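Local coordinates for protein cytochrome P450 (PDB 4RM4) that binds heme and probably works as a monooxygenase, inserting an oxygen atom from molecular oxygen into its substrates, at residues V276-R281 and H328-R333; D54-V59 and A312-A317. One frame throughout, in Å; residues are numbered along the deposited sequence.

In the fold
Contacts 1 and 2 illustrate how one fold uses opposite chemistries in buried places. Both lie about 16 Å from the centre of the chain and are mostly buried, although contact 1 has an outer margin at M329 and D331. They share no helix or strand: contact 1 joins helix 272-282 to the loop before helix 352-369, whereas contact 2 sets helix 53-61 against the end of strand 309-312 and the short helix 314-317. The first turns on the carboxylate of E278, paired with arginines and bonded across the contact by D331 N, the second on small aliphatic side chains with no hydrogen bond between its segments. Their centres are 18 Å apart without touching, yet N318, directly after contact 2, accepts a hydrogen bond from R281 of contact 1.

Contact 1 (V276-R281 and H328-R333); sequences VEEALR and HMFDIR
The F330 ring turns an edge to helix 272-282, where A279 N lies near the ring plane, 3.8 Å from CE1. E278 CG reaches the same ring obliquely, 3.5 Å from CD1, while S254 and I255 of helix 226-257 also pack against it. The R281 guanidinium likewise works edge-on: E278 CD and M329 C lie in its plane, with M329 O close by at the edge, at an angle too poor for a hydrogen bond to NH1; F324 adds a cation-pi contact. R281 grips the carboxylate side-on, NE to E278 OE1 and NH1 to E278 OE2 at 2.9 Å each. Both nitrogens approach from above the carboxylate plane. With CG anti to the backbone N (chi1 -175°) and a bend at chi2, E278 also brings OE2 to the loop, where D331 N donates from the anti side over 2.9 Å, nearly straight at 170°. R334 completes the set through a salt bridge to OE2 and a hydrogen bond to M329 O, forming the E-R-R triad of cytochromes P450, with E278 and R281 as its ExxR pair. Replacing E278 by an alanine would probably leave R281 and R334 without their shared counter-charge and D331 N without its acceptor. The two arginines would be expected to stabilise the ionised carboxylate, tying the helix to the loop by charge as well as by backbone recognition.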
# COMPACT_ATOMS: atom_id res chain seq x y z
N VAL A 276 13.55 4.76 3.20
CA VAL A 276 12.23 4.30 2.77
C VAL A 276 12.09 2.78 2.96
O VAL A 276 11.06 2.31 3.44
CB VAL A 276 11.93 4.75 1.32
CG1 VAL A 276 10.76 3.97 0.73
CG2 VAL A 276 11.65 6.25 1.31
N GLU A 277 13.13 2.02 2.63
CA GLU A 277 13.04 0.58 2.83
C GLU A 277 12.88 0.27 4.32
O GLU A 277 12.11 -0.61 4.69
CB GLU A 277 14.24 -0.15 2.21
CG GLU A 277 14.33 0.06 0.68
CD GLU A 277 13.07 -0.37 -0.04
OE1 GLU A 277 12.65 -1.53 0.14
OE2 GLU A 277 12.51 0.45 -0.81
N GLU A 278 13.56 1.02 5.18
CA GLU A 278 13.42 0.77 6.61
C GLU A 278 12.03 1.16 7.13
O GLU A 278 11.49 0.52 8.03
CB GLU A 278 14.52 1.47 7.40
CG GLU A 278 14.54 1.18 8.88
CD GLU A 278 14.84 -0.27 9.22
OE1 GLU A 278 14.59 -1.16 8.37
OE2 GLU A 278 15.30 -0.52 10.37
N ALA A 279 11.42 2.18 6.53
CA ALA A 279 10.07 2.55 6.91
C ALA A 279 9.09 1.44 6.49
O ALA A 279 8.15 1.11 7.22
CB ALA A 279 9.67 3.90 6.32
N LEU A 280 9.32 0.88 5.31
CA LEU A 280 8.52 -0.27 4.86
C LEU A 280 8.67 -1.44 5.82
O LEU A 280 7.69 -2.10 6.15
CB LEU A 280 8.91 -0.70 3.45
CG LEU A 280 8.36 0.26 2.37
CD1 LEU A 280 9.23 0.25 1.12
CD2 LEU A 280 6.90 -0.05 2.05
N ARG A 281 9.90 -1.71 6.25
CA ARG A 281 10.11 -2.82 7.18
C ARG A 281 9.44 -2.52 8.51
O ARG A 281 8.72 -3.36 9.07
CB ARG A 281 11.60 -3.10 7.43
CG ARG A 281 11.75 -4.36 8.31
CD ARG A 281 13.15 -4.52 8.92
NE ARG A 281 13.50 -3.42 9.82
CZ ARG A 281 13.30 -3.43 11.14
NH1 ARG A 281 13.69 -2.39 11.88
NH2 ARG A 281 12.74 -4.47 11.73
N HIS A 328 13.84 -4.19 16.59
CA HIS A 328 13.16 -3.08 17.26
C HIS A 328 13.70 -1.72 16.85
O HIS A 328 13.06 -0.70 17.10
CB HIS A 328 13.28 -3.20 18.77
CG HIS A 328 12.58 -4.39 19.34
ND1 HIS A 328 11.21 -4.43 19.51
CD2 HIS A 328 13.06 -5.57 19.80
CE1 HIS A 328 10.88 -5.59 20.04
NE2 HIS A 328 11.97 -6.30 20.23
N MET A 329 14.89 -1.71 16.27
CA MET A 329 15.52 -0.43 15.94
C MET A 329 15.15 0.05 14.54
O MET A 329 15.20 -0.72 13.58
CB MET A 329 17.04 -0.53 16.08
CG MET A 329 17.49 -1.07 17.43
SD MET A 329 16.67 -0.26 18.82
CE MET A 329 17.30 1.41 18.68
N PHE A 330 14.80 1.32 14.44
CA PHE A 330 14.59 1.96 13.15
C PHE A 330 15.93 2.51 12.66
O PHE A 330 16.39 3.56 13.11
CB PHE A 330 13.53 3.06 13.26
CG PHE A 330 13.27 3.81 11.97
CD1 PHE A 330 12.57 3.21 10.92
CD2 PHE A 330 13.70 5.12 11.81
CE1 PHE A 330 12.33 3.90 9.74
CE2 PHE A 330 13.48 5.81 10.64
CZ PHE A 330 12.78 5.20 9.59
N ASP A 331 16.54 1.76 11.76
CA ASP A 331 17.90 2.00 11.28
C ASP A 331 17.85 2.30 9.79
O ASP A 331 17.78 1.39 8.95
CB ASP A 331 18.73 0.73 11.53
CG ASP A 331 20.18 0.87 11.09
OD1 ASP A 331 20.54 1.92 10.53
OD2 ASP A 331 20.95 -0.09 11.31
N ILE A 332 17.88 3.58 9.44
CA ILE A 332 17.80 3.97 8.03
C ILE A 332 18.95 3.43 7.18
O ILE A 332 18.90 3.51 5.94
CB ILE A 332 17.76 5.50 7.85
CG1 ILE A 332 19.04 6.13 8.39
CG2 ILE A 332 16.53 6.10 8.53
CD1 ILE A 332 19.21 7.57 7.99
N ARG A 333 19.98 2.90 7.82
CA ARG A 333 21.10 2.33 7.09
C ARG A 333 21.05 0.81 6.97
O ARG A 333 21.95 0.18 6.41
CB ARG A 333 22.43 2.76 7.74
CG ARG A 333 22.68 4.24 7.65
CD ARG A 333 23.96 4.64 8.37
NE ARG A 333 24.07 6.09 8.48
CZ ARG A 333 23.45 6.80 9.41
NH1 ARG A 333 22.68 6.19 10.31
NH2 ARG A 333 23.58 8.13 9.44

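Contact 2 (D54-V59 and A312-A317); sequences DDVKKV and AFVASA
This is a contact of apolar side chains, with no hydrogen bond across it, between V56 and V59 of helix 53-61 and the segment A312-A317, where the last residue of strand 309-312 leads into the short helix 314-317. V56 does most of the touching. Its CG1, placed anti to the backbone N (chi1 167°), meets V314 CG1 at 3.7 Å and A312 CB at 4.0 Å, the two valine side chains crossing at about a right angle. V56 CB rests 3.9 Å from A317 CB. One turn along, V59 CG1 flanks A312 CB at 4.1 Å, and the alanine methyl is thus met by both valines. In the cytochrome P450 fold this is the B helix lying against the C-terminal end of a central strand of the beta-1 sheet and the K' helix that follows it: strand 47-50, which precedes helix 53-61, runs parallel to 309-312 in that sheet. The other branch of V56, CG2, sits against the backbone of F313, 3.7 Å from its O. F313 occupies the N-cap position of helix 314-317, and its O accepts from A317 N within the turn. I340 packs on both V56 and A317, and the side chain of V314 comes within about 6 Å of the heme.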
# COMPACT_ATOMS: atom_id res chain seq x y z
N ASP A 54 9.90 -16.70 8.26
CA ASP A 54 9.95 -17.81 7.32
C ASP A 54 8.56 -18.37 6.98
O ASP A 54 8.26 -18.70 5.83
CB ASP A 54 10.88 -18.93 7.83
CG ASP A 54 12.33 -18.49 7.89
OD1 ASP A 54 12.68 -17.47 7.25
OD2 ASP A 54 13.13 -19.17 8.57
N ASP A 55 7.69 -18.48 7.99
CA ASP A 55 6.35 -18.99 7.78
C ASP A 55 5.52 -18.03 6.92
O ASP A 55 4.89 -18.45 5.94
CB ASP A 55 5.67 -19.26 9.12
CG ASP A 55 6.37 -20.34 9.92
OD1 ASP A 55 7.10 -21.13 9.29
OD2 ASP A 55 6.18 -20.40 11.15
N VAL A 56 5.54 -16.76 7.29
CA VAL A 56 4.83 -15.74 6.51
C VAL A 56 5.29 -15.73 5.06
O VAL A 56 4.48 -15.70 4.14
CB VAL A 56 5.01 -14.33 7.11
CG1 VAL A 56 4.53 -13.27 6.10
CG2 VAL A 56 4.25 -14.20 8.42
N LYS A 57 6.60 -15.75 4.83
CA LYS A 57 7.12 -15.63 3.47
C LYS A 57 6.75 -16.86 2.63
O LYS A 57 6.41 -16.74 1.45
CB LYS A 57 8.64 -15.41 3.49
CG LYS A 57 9.20 -14.90 2.18
CD LYS A 57 10.65 -14.49 2.30
CE LYS A 57 11.15 -13.83 1.03
NZ LYS A 57 12.53 -13.31 1.25
N LYS A 58 6.78 -18.03 3.26
CA LYS A 58 6.38 -19.25 2.57
C LYS A 58 4.90 -19.21 2.17
O LYS A 58 4.55 -19.53 1.03
CB LYS A 58 6.64 -20.49 3.43
CG LYS A 58 6.07 -21.77 2.81
CD LYS A 58 6.74 -23.03 3.35
CE LYS A 58 6.18 -24.29 2.67
NZ LYS A 58 6.50 -24.35 1.22
N VAL A 59 4.03 -18.85 3.11
CA VAL A 59 2.59 -18.76 2.81
C VAL A 59 2.34 -17.82 1.62
O VAL A 59 1.67 -18.17 0.66
CB VAL A 59 1.77 -18.29 4.04
CG1 VAL A 59 0.31 -17.96 3.66
CG2 VAL A 59 1.82 -19.34 5.17
N ALA A 312 -1.36 -14.09 6.94
CA ALA A 312 0.09 -14.01 7.03
C ALA A 312 0.46 -12.57 7.38
O ALA A 312 0.28 -11.66 6.58
CB ALA A 312 0.73 -14.43 5.71
N PHE A 313 0.91 -12.37 8.61
CA PHE A 313 1.24 -11.05 9.13
C PHE A 313 2.61 -10.54 8.72
O PHE A 313 3.60 -10.72 9.43
CB PHE A 313 1.10 -11.05 10.67
CG PHE A 313 -0.32 -11.05 11.13
CD1 PHE A 313 -0.97 -9.86 11.44
CD2 PHE A 313 -1.04 -12.24 11.22
CE1 PHE A 313 -2.30 -9.85 11.83
CE2 PHE A 313 -2.37 -12.24 11.61
CZ PHE A 313 -3.00 -11.05 11.91
N VAL A 314 2.69 -9.92 7.54
CA VAL A 314 3.94 -9.38 7.06
C VAL A 314 4.46 -8.31 8.01
O VAL A 314 5.66 -8.13 8.15
CB VAL A 314 3.83 -8.85 5.60
CG1 VAL A 314 3.54 -10.01 4.62
CG2 VAL A 314 2.78 -7.78 5.49
N ALA A 315 3.57 -7.64 8.73
CA ALA A 315 4.02 -6.65 9.71
C ALA A 315 4.83 -7.32 10.81
O ALA A 315 5.80 -6.75 11.28
CB ALA A 315 2.87 -5.86 10.29
N SER A 316 4.41 -8.52 11.22
CA SER A 316 5.13 -9.28 12.24
C SER A 316 6.43 -9.86 11.68
O SER A 316 7.48 -9.83 12.34
CB SER A 316 4.24 -10.39 12.81
OG SER A 316 4.94 -11.21 13.75
N ALA A 317 6.35 -10.42 10.47
CA ALA A 317 7.53 -10.96 9.79
C ALA A 317 8.68 -9.95 9.76
O ALA A 317 9.85 -10.29 9.97
CB ALA A 317 7.17 -11.37 8.38